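Local coordinates for protein monalysin (Pseudomonas entomophila, PDB 4MKO) that forms beta-barrel pores in host cell membranes as a secreted cytolytic toxin that damages the Drosophila intestine and contributes to bacterial virulence, at residues V55-Q60 and V143-A148; L179-Q184 and L199-V204; P8-D13 and Q28-D33. All coordinates share one frame; numbering follows the deposited sequence.

Contact 1 (V55-Q60 and V143-A148); sequences VFAYLQ and VVLVYA
Val144 pushes its forked side chain into the gap between Tyr58 and Gln60. Its CB sits over one face of the Tyr58 ring, 3.8 Å above the plane and offset toward the rim, a CH-pi contact, while Val144 CG1 lies 3.6 Å from Tyr58 CE1. The other methyl, Val144 CG2, presses crosswise against the extended chain of Gln60, from CB to the amide, coming within 3.4 Å of Gln60 OE1. Tyr58 reaches this place because its CG stands between the backbone N and the carbonyl carbon (chi1 71°), which brings the ring alongside Val144. Val146 CG2 lies against the ring edge, in its plane and 3.6 Å from Tyr58 CE1.

Strands 46-67 and 136-151 are antiparallel neighbours in the mixed central sheet of an aerolysin-like pore-forming toxin. Tyr58 pairs with Val144, and Phe56 with Val146, as hydrogen-bonded pairs; Trp201 of helix 201-211 packs on Tyr58 and Val146. At Val146 the register slips into a classic beta bulge: Val146 O accepts from both Val55 N (2.8 Å) and Phe56 N (3.2 Å). The bulge swings Val55 round so that its CG1 butts against Ala148 CB at 3.6 Å. On the face that carries Ala57, Leu59, Val143 and Leu145, the Leu59 and Val143 side chains pass at a slant, CD2 of Leu59 3.8 Å from CG2 of Val143, and the small Ala57 lies beside Leu145 CD2.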
loop_
_atom_site.group_PDB
_atom_site.type_symbol
_atom_site.label_atom_id
_atom_site.label_comp_id
_atom_site.label_asym_id
_atom_site.label_seq_id
_atom_site.Cartn_x
_atom_site.Cartn_y
_atom_site.Cartn_z
ATOM N N VAL A 55 -0.304 -2.044 6.574
ATOM C CA VAL A 55 -1.660 -2.266 7.101
ATOM C C VAL A 55 -2.596 -2.965 6.121
ATOM O O VAL A 55 -3.602 -3.539 6.549
ATOM C CB VAL A 55 -2.324 -0.966 7.647
ATOM C CG1 VAL A 55 -1.654 -0.503 8.952
ATOM C CG2 VAL A 55 -2.353 0.163 6.592
ATOM N N PHE A 56 -2.341 -2.809 4.815
ATOM C CA PHE A 56 -3.276 -3.359 3.833
ATOM C C PHE A 56 -2.566 -3.652 2.533
ATOM O O PHE A 56 -1.495 -3.116 2.266
ATOM C CB PHE A 56 -4.406 -2.322 3.607
ATOM C CG PHE A 56 -5.725 -2.924 3.158
ATOM C CD1 PHE A 56 -6.588 -3.511 4.077
ATOM C CD2 PHE A 56 -6.119 -2.866 1.827
ATOM C CE1 PHE A 56 -7.799 -4.076 3.666
ATOM C CE2 PHE A 56 -7.341 -3.411 1.418
ATOM C CZ PHE A 56 -8.167 -4.019 2.339
ATOM N N ALA A 57 -3.152 -4.518 1.727
ATOM C CA ALA A 57 -2.604 -4.799 0.395
ATOM C C ALA A 57 -3.787 -4.972 -0.502
ATOM O O ALA A 57 -4.755 -5.623 -0.101
ATOM C CB ALA A 57 -1.747 -6.050 0.407
ATOM N N TYR A 58 -3.762 -4.344 -1.679
ATOM C CA TYR A 58 -4.920 -4.493 -2.562
ATOM C C TYR A 58 -4.510 -4.529 -4.016
ATOM O O TYR A 58 -3.365 -4.215 -4.349
ATOM C CB TYR A 58 -6.012 -3.443 -2.283
ATOM C CG TYR A 58 -5.644 -2.047 -2.719
ATOM C CD1 TYR A 58 -4.902 -1.209 -1.891
ATOM C CD2 TYR A 58 -6.087 -1.538 -3.938
ATOM C CE1 TYR A 58 -4.584 0.089 -2.278
ATOM C CE2 TYR A 58 -5.773 -0.239 -4.335
ATOM C CZ TYR A 58 -5.009 0.565 -3.503
ATOM O OH TYR A 58 -4.693 1.842 -3.856
ATOM N N LEU A 59 -5.455 -4.892 -4.878
ATOM C CA LEU A 59 -5.199 -4.987 -6.312
ATOM C C LEU A 59 -5.690 -3.716 -6.988
ATOM O O LEU A 59 -6.884 -3.379 -6.906
ATOM C CB LEU A 59 -5.929 -6.216 -6.872
ATOM C CG LEU A 59 -5.366 -7.587 -6.478
ATOM C CD1 LEU A 59 -6.212 -8.699 -7.068
ATOM C CD2 LEU A 59 -3.919 -7.733 -6.912
ATOM N N GLN A 60 -4.772 -2.981 -7.615
ATOM C CA GLN A 60 -5.180 -1.760 -8.299
ATOM C C GLN A 60 -5.266 -2.019 -9.794
ATOM O O GLN A 60 -4.443 -2.731 -10.363
ATOM C CB GLN A 60 -4.278 -0.570 -7.959
ATOM C CG GLN A 60 -3.013 -0.452 -8.790
ATOM C CD GLN A 60 -2.267 0.836 -8.514
ATOM O OE1 GLN A 60 -2.671 1.675 -7.685
ATOM N NE2 GLN A 60 -1.119 0.981 -9.156
ATOM N N VAL A 143 -0.408 -5.456 -7.479
ATOM C CA VAL A 143 -0.464 -5.439 -6.008
ATOM C C VAL A 143 0.067 -4.118 -5.484
ATOM O O VAL A 143 1.178 -3.686 -5.836
ATOM C CB VAL A 143 0.316 -6.637 -5.385
ATOM C CG1 VAL A 143 0.407 -6.506 -3.864
ATOM C CG2 VAL A 143 -0.299 -7.984 -5.792
ATOM N N VAL A 144 -0.717 -3.508 -4.591
ATOM C CA VAL A 144 -0.360 -2.278 -3.882
ATOM C C VAL A 144 -0.179 -2.613 -2.404
ATOM O O VAL A 144 -1.033 -3.278 -1.799
ATOM C CB VAL A 144 -1.421 -1.177 -4.059
ATOM C CG1 VAL A 144 -1.112 0.032 -3.174
ATOM C CG2 VAL A 144 -1.532 -0.743 -5.519
ATOM N N LEU A 145 0.933 -2.143 -1.827
ATOM C CA LEU A 145 1.247 -2.293 -0.413
ATOM C C LEU A 145 0.939 -0.976 0.263
ATOM O O LEU A 145 1.451 0.066 -0.146
ATOM C CB LEU A 145 2.720 -2.710 -0.179
ATOM C CG LEU A 145 3.151 -4.006 -0.881
ATOM C CD1 LEU A 145 4.681 -4.189 -0.837
ATOM C CD2 LEU A 145 2.405 -5.242 -0.307
ATOM N N VAL A 146 0.072 -1.022 1.280
ATOM C CA VAL A 146 -0.385 0.162 2.021
ATOM C C VAL A 146 0.193 0.199 3.425
ATOM O O VAL A 146 0.120 -0.795 4.160
ATOM C CB VAL A 146 -1.937 0.256 2.051
ATOM C CG1 VAL A 146 -2.397 1.553 2.728
ATOM C CG2 VAL A 146 -2.523 0.154 0.634
ATOM N N TYR A 147 0.706 1.380 3.813
ATOM C CA TYR A 147 1.338 1.605 5.116
ATOM C C TYR A 147 0.639 2.706 5.892
ATOM O O TYR A 147 0.145 3.669 5.291
ATOM C CB TYR A 147 2.836 1.992 4.910
ATOM C CG TYR A 147 3.586 0.930 4.144
ATOM C CD1 TYR A 147 3.533 0.882 2.752
ATOM C CD2 TYR A 147 4.221 -0.116 4.808
ATOM C CE1 TYR A 147 4.138 -0.148 2.041
ATOM C CE2 TYR A 147 4.851 -1.144 4.105
ATOM C CZ TYR A 147 4.784 -1.165 2.720
ATOM O OH TYR A 147 5.397 -2.163 2.005
ATOM N N ALA A 148 0.591 2.551 7.222
ATOM C CA ALA A 148 0.068 3.587 8.114
ATOM C C ALA A 148 1.285 4.231 8.775
ATOM O O ALA A 148 2.283 3.551 9.068
ATOM C CB ALA A 148 -0.852 2.989 9.177
#

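Contact 2 (L179-Q184 and L199-V204); sequences LSAITQ and LDWDTV
Trp201 lays its indole against Leu179 (CB and O), the Ser180 carbonyl carbon and the Ala181 methyl, docking the first turn of helix 201-211 on strand 173-191 of the central sheet in this aerolysin-like fold. The contact is a buried helix-on-sheet packing with no hydrogen bond between the two segments.

The Trp201 CB leaves the helix across the line to the strand and makes no contact with it. With CG anti to the backbone N (chi1 -174°), the ring system is thrown forward, six-membered ring first. On the pyrrole side NE1 has its partner in helix 85-90, a hydrogen bond with Ser90 OG. Farther out, CZ2 comes 3.6 Å from Leu179 O, which lies at the ring edge near its plane, so the carbonyl meets the rim and not the pi face. CH2, at the far end, touches both Leu179 CB and Ser180 C, each 3.7 Å away, in directions roughly at right angles. Round the corner, CZ3 meets Ala181 CB at 3.7 Å; that methyl stands over a face of the six-membered ring, 24° off the normal, as a CH-pi contact. Ser86 and Phe87 of helix 85-90 also touch the indole.

Behind Trp201, the helix start is fixed by Asp200 at the N-cap. Val204 N donates to Asp200 O in the first backbone turn. Asp200 OD1 takes two bonds from Thr203: the backbone N approaches nearly along the C-O axis at 3.0 Å, and OG1 donates from above the carboxylate plane at 2.8 Å.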
loop_
_atom_site.group_PDB
_atom_site.type_symbol
_atom_site.label_atom_id
_atom_site.label_comp_id
_atom_site.label_asym_id
_atom_site.label_seq_id
_atom_site.Cartn_x
_atom_site.Cartn_y
_atom_site.Cartn_z
ATOM N N LEU A 179 -1.827 7.515 5.497
ATOM C CA LEU A 179 -1.421 6.287 4.818
ATOM C C LEU A 179 -0.607 6.629 3.582
ATOM O O LEU A 179 -0.850 7.651 2.950
ATOM C CB LEU A 179 -2.632 5.442 4.357
ATOM C CG LEU A 179 -3.726 5.102 5.378
ATOM C CD1 LEU A 179 -4.803 4.212 4.715
ATOM C CD2 LEU A 179 -3.153 4.385 6.604
ATOM N N SER A 180 0.300 5.718 3.188
ATOM C CA SER A 180 1.017 5.822 1.927
ATOM C C SER A 180 0.910 4.487 1.228
ATOM O O SER A 180 0.530 3.488 1.845
ATOM C CB SER A 180 2.477 6.207 2.124
ATOM O OG SER A 180 3.275 5.111 2.517
ATOM N N ALA A 181 1.285 4.455 -0.043
ATOM C CA ALA A 181 1.180 3.217 -0.810
ATOM C C ALA A 181 2.288 3.131 -1.853
ATOM O O ALA A 181 2.649 4.135 -2.465
ATOM C CB ALA A 181 -0.180 3.140 -1.478
ATOM N N ILE A 182 2.841 1.931 -2.009
ATOM C CA ILE A 182 3.883 1.602 -2.985
ATOM C C ILE A 182 3.404 0.346 -3.715
ATOM O O ILE A 182 2.493 -0.341 -3.231
ATOM C CB ILE A 182 5.293 1.400 -2.323
ATOM C CG1 ILE A 182 5.371 0.092 -1.466
ATOM C CG2 ILE A 182 5.740 2.649 -1.508
ATOM C CD1 ILE A 182 6.742 -0.289 -0.904
ATOM N N THR A 183 4.016 0.023 -4.853
ATOM C CA THR A 183 3.647 -1.215 -5.540
ATOM C C THR A 183 4.643 -2.314 -5.250
ATOM O O THR A 183 5.786 -2.054 -4.851
ATOM C CB THR A 183 3.616 -1.018 -7.060
ATOM O OG1 THR A 183 4.774 -0.274 -7.446
ATOM C CG2 THR A 183 2.332 -0.360 -7.556
ATOM N N GLN A 184 4.205 -3.549 -5.501
ATOM C CA GLN A 184 5.020 -4.767 -5.441
ATOM C C GLN A 184 5.142 -5.256 -6.891
ATOM O O GLN A 184 4.236 -5.022 -7.690
ATOM C CB GLN A 184 4.314 -5.841 -4.591
ATOM C CG GLN A 184 5.178 -7.053 -4.272
ATOM C CD GLN A 184 4.480 -8.008 -3.345
ATOM O OE1 GLN A 184 3.302 -8.345 -3.518
ATOM N NE2 GLN A 184 5.202 -8.496 -2.367
ATOM N N LEU A 199 -10.709 -2.036 -5.613
ATOM C CA LEU A 199 -10.640 -0.924 -4.689
ATOM C C LEU A 199 -9.722 0.126 -5.306
ATOM O O LEU A 199 -8.860 -0.209 -6.127
ATOM C CB LEU A 199 -10.039 -1.407 -3.360
ATOM C CG LEU A 199 -10.864 -2.448 -2.584
ATOM C CD1 LEU A 199 -10.063 -3.029 -1.435
ATOM C CD2 LEU A 199 -12.170 -1.842 -2.064
ATOM N N ASP A 200 -9.914 1.394 -4.927
ATOM C CA ASP A 200 -9.052 2.480 -5.358
ATOM C C ASP A 200 -8.487 3.183 -4.112
ATOM O O ASP A 200 -8.896 2.882 -2.987
ATOM C CB ASP A 200 -9.759 3.442 -6.330
ATOM C CG ASP A 200 -10.999 4.134 -5.800
ATOM O OD1 ASP A 200 -11.082 4.357 -4.568
ATOM O OD2 ASP A 200 -11.867 4.500 -6.620
ATOM N N TRP A 201 -7.539 4.097 -4.317
ATOM C CA TRP A 201 -6.841 4.768 -3.232
ATOM C C TRP A 201 -7.755 5.578 -2.305
ATOM O O TRP A 201 -7.572 5.525 -1.093
ATOM C CB TRP A 201 -5.710 5.614 -3.806
ATOM C CG TRP A 201 -4.809 6.250 -2.794
ATOM C CD1 TRP A 201 -4.363 7.536 -2.804
ATOM C CD2 TRP A 201 -4.211 5.624 -1.646
ATOM N NE1 TRP A 201 -3.512 7.752 -1.744
ATOM C CE2 TRP A 201 -3.377 6.586 -1.033
ATOM C CE3 TRP A 201 -4.238 4.310 -1.118
ATOM C CZ2 TRP A 201 -2.650 6.319 0.126
ATOM C CZ3 TRP A 201 -3.497 4.038 0.023
ATOM C CH2 TRP A 201 -2.750 5.049 0.661
ATOM N N ASP A 202 -8.725 6.323 -2.867
ATOM C CA ASP A 202 -9.693 7.115 -2.092
ATOM C C ASP A 202 -10.490 6.207 -1.147
ATOM O O ASP A 202 -10.568 6.487 0.059
ATOM C CB ASP A 202 -10.626 7.888 -3.045
ATOM C CG ASP A 202 -11.484 8.914 -2.340
ATOM O OD1 ASP A 202 -12.606 8.555 -1.907
ATOM O OD2 ASP A 202 -11.035 10.073 -2.214
ATOM N N THR A 203 -11.025 5.091 -1.678
ATOM C CA THR A 203 -11.808 4.110 -0.924
ATOM C C THR A 203 -10.965 3.476 0.194
ATOM O O THR A 203 -11.436 3.369 1.328
ATOM C CB THR A 203 -12.426 3.058 -1.860
ATOM O OG1 THR A 203 -13.225 3.733 -2.830
ATOM C CG2 THR A 203 -13.285 2.027 -1.110
ATOM N N VAL A 204 -9.736 3.037 -0.131
ATOM C CA VAL A 204 -8.849 2.409 0.855
ATOM C C VAL A 204 -8.543 3.367 2.006
ATOM O O VAL A 204 -8.608 2.943 3.148
ATOM C CB VAL A 204 -7.572 1.799 0.197
ATOM C CG1 VAL A 204 -6.550 1.338 1.244
ATOM C CG2 VAL A 204 -7.959 0.620 -0.701
#

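Contact 3 (P8-D13 and Q28-D33); sequences PTKKGD and QGCWVD
The Trp31 indole meets Pro8 through its rim: Pro8 O lies in the ring plane, 3.8 Å from Trp31 CD1. The hydroxyl of Thr9 comes near the base of the same side chain, with OG1 3.6 Å from Trp31 CB. Beyond the two segments, the His221 ring stacks on the indole and Phe56 meets it edge-to-face, while NE1 is hydrogen-bonded to Phe4 O. The other flat group, the Asp33 carboxylate, is crossed by the aliphatic part of Lys11, whose CD is 3.6 Å from Asp33 OD2. Lys11 NZ remains 4.6 Å from Asp33 OD2, not in contact, though the opposite charges would probably attract. The nearest atom of the Asp33 side chain is about 2 Å from a bound zinc ion.

Backbone pairing joins the first and last elements of a beta-alpha-beta unit: strand 9-10 runs parallel to strand 29-43, with helix 12-20 between them in the chain. Trp31 N donates to Pro8 O, Lys10 N to Trp31 O and Asp33 N to Lys10 O. The Lys10 chain, bent at chi2 (-68°), packs on Ala15, Ile16 and Tyr19 of helix 12-20, while Val32 packs on Pro54 and Ala57 of strand 46-67. Lys10 CG also touches Cys30 SG at 3.8 Å, and that sulfur binds a mercury ion. Where the pairing ends, one water accepts from Gly12 N (2.7 Å) and donates to Asp33 O (2.8 Å).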
loop_
_atom_site.group_PDB
_atom_site.type_symbol
_atom_site.label_atom_id
_atom_site.label_comp_id
_atom_site.label_asym_id
_atom_site.label_seq_id
_atom_site.Cartn_x
_atom_site.Cartn_y
_atom_site.Cartn_z
ATOM N N PRO A 8 -9.776 -10.577 4.958
ATOM C CA PRO A 8 -8.997 -11.322 5.963
ATOM C C PRO A 8 -7.687 -10.587 6.279
ATOM O O PRO A 8 -7.363 -9.602 5.610
ATOM C CB PRO A 8 -8.702 -12.647 5.252
ATOM C CG PRO A 8 -8.595 -12.260 3.806
ATOM C CD PRO A 8 -9.632 -11.181 3.613
ATOM N N THR A 9 -6.929 -11.104 7.257
ATOM C CA THR A 9 -5.627 -10.559 7.662
ATOM C C THR A 9 -4.542 -11.572 7.278
ATOM O O THR A 9 -4.679 -12.765 7.557
ATOM C CB THR A 9 -5.620 -10.254 9.168
ATOM O OG1 THR A 9 -6.648 -9.311 9.446
ATOM C CG2 THR A 9 -4.274 -9.689 9.652
ATOM N N LYS A 10 -3.476 -11.099 6.622
ATOM C CA LYS A 10 -2.399 -11.965 6.141
ATOM C C LYS A 10 -1.059 -11.469 6.645
ATOM O O LYS A 10 -0.847 -10.263 6.715
ATOM C CB LYS A 10 -2.386 -12.035 4.606
ATOM C CG LYS A 10 -3.706 -12.495 3.975
ATOM C CD LYS A 10 -3.979 -13.964 4.294
ATOM C CE LYS A 10 -5.399 -14.351 4.007
ATOM N NZ LYS A 10 -5.611 -15.784 4.352
ATOM N N LYS A 11 -0.158 -12.399 6.984
ATOM C CA LYS A 11 1.175 -12.043 7.466
ATOM C C LYS A 11 2.229 -12.580 6.482
ATOM O O LYS A 11 2.409 -13.790 6.386
ATOM C CB LYS A 11 1.399 -12.612 8.877
ATOM C CG LYS A 11 2.764 -12.294 9.482
ATOM C CD LYS A 11 2.815 -12.826 10.911
ATOM C CE LYS A 11 4.134 -12.559 11.585
ATOM N NZ LYS A 11 4.169 -13.136 12.959
ATOM N N GLY A 12 2.891 -11.675 5.771
ATOM C CA GLY A 12 3.976 -11.997 4.850
ATOM C C GLY A 12 3.530 -12.386 3.457
ATOM O O GLY A 12 2.347 -12.675 3.220
ATOM N N ASP A 13 4.492 -12.411 2.529
ATOM C CA ASP A 13 4.264 -12.716 1.119
ATOM C C ASP A 13 3.711 -14.110 0.873
ATOM O O ASP A 13 2.898 -14.257 -0.045
ATOM C CB ASP A 13 5.537 -12.495 0.287
ATOM C CG ASP A 13 5.848 -11.047 -0.090
ATOM O OD1 ASP A 13 4.913 -10.208 -0.080
ATOM O OD2 ASP A 13 7.016 -10.764 -0.433
ATOM N N GLN A 28 -10.049 -8.845 -3.652
ATOM C CA GLN A 28 -9.804 -7.402 -3.814
ATOM C C GLN A 28 -8.609 -6.955 -2.970
ATOM O O GLN A 28 -7.862 -6.074 -3.380
ATOM C CB GLN A 28 -11.025 -6.588 -3.355
ATOM C CG GLN A 28 -12.205 -6.583 -4.317
ATOM C CD GLN A 28 -13.356 -5.844 -3.691
ATOM O OE1 GLN A 28 -13.850 -6.209 -2.614
ATOM N NE2 GLN A 28 -13.789 -4.772 -4.335
ATOM N N GLY A 29 -8.498 -7.494 -1.763
ATOM C CA GLY A 29 -7.445 -7.056 -0.855
ATOM C C GLY A 29 -7.510 -7.688 0.515
ATOM O O GLY A 29 -8.432 -8.448 0.832
ATOM N N CYS A 30 -6.476 -7.425 1.311
ATOM C CA CYS A 30 -6.382 -8.004 2.634
ATOM C C CYS A 30 -5.705 -7.039 3.597
ATOM O O CYS A 30 -4.916 -6.184 3.172
ATOM C CB CYS A 30 -5.670 -9.358 2.584
ATOM S SG CYS A 30 -3.947 -9.303 2.000
ATOM N N TRP A 31 -6.038 -7.163 4.887
ATOM C CA TRP A 31 -5.334 -6.442 5.950
ATOM C C TRP A 31 -4.001 -7.165 6.073
ATOM O O TRP A 31 -3.926 -8.380 5.854
ATOM C CB TRP A 31 -6.102 -6.540 7.269
ATOM C CG TRP A 31 -7.402 -5.795 7.247
ATOM C CD1 TRP A 31 -8.625 -6.290 6.895
ATOM C CD2 TRP A 31 -7.597 -4.403 7.533
ATOM N NE1 TRP A 31 -9.584 -5.316 7.036
ATOM C CE2 TRP A 31 -8.978 -4.138 7.395
ATOM C CE3 TRP A 31 -6.736 -3.350 7.902
ATOM C CZ2 TRP A 31 -9.524 -2.863 7.615
ATOM C CZ3 TRP A 31 -7.280 -2.088 8.135
ATOM C CH2 TRP A 31 -8.657 -1.852 7.990
ATOM N N VAL A 32 -2.942 -6.431 6.389
ATOM C CA VAL A 32 -1.600 -7.007 6.497
ATOM C C VAL A 32 -1.128 -6.889 7.941
ATOM O O VAL A 32 -1.158 -5.790 8.495
ATOM C CB VAL A 32 -0.610 -6.291 5.526
ATOM C CG1 VAL A 32 0.831 -6.782 5.735
ATOM C CG2 VAL A 32 -1.036 -6.487 4.074
ATOM N N ASP A 33 -0.668 -8.001 8.522
ATOM C CA ASP A 33 -0.101 -8.040 9.877
ATOM C C ASP A 33 1.405 -7.844 9.675
ATOM O O ASP A 33 2.105 -8.754 9.208
ATOM C CB ASP A 33 -0.399 -9.407 10.536
ATOM C CG ASP A 33 0.317 -9.696 11.851
ATOM O OD1 ASP A 33 0.973 -8.778 12.390
ATOM O OD2 ASP A 33 0.216 -10.835 12.340
HETATM O O HOH W 1 3.236 -9.092 6.630
#

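All three contacts converge on one mixed sheet. Contacts 1 and 2 are buried near the centre of the folded chain, their centres about 5 Å apart, and strands 136-151 and 173-191 join them edge to edge; contact 3 lies farther out and is only partly buried. Contact 3 meets contact 1 because strand 29-43 neighbours strand 46-67, with Ala57 N probably bonding to Cys30 O. Contacts 1 and 3 are strand pairings, antiparallel and parallel respectively, whereas contact 2 sets a helix on the sheet through apolar and CH-pi packing. Lysines, a water and a zinc-proximal carboxylate appear at the outer contact; the inner contacts rest on valines, leucines, alanines and the Tyr58 and Trp201 rings.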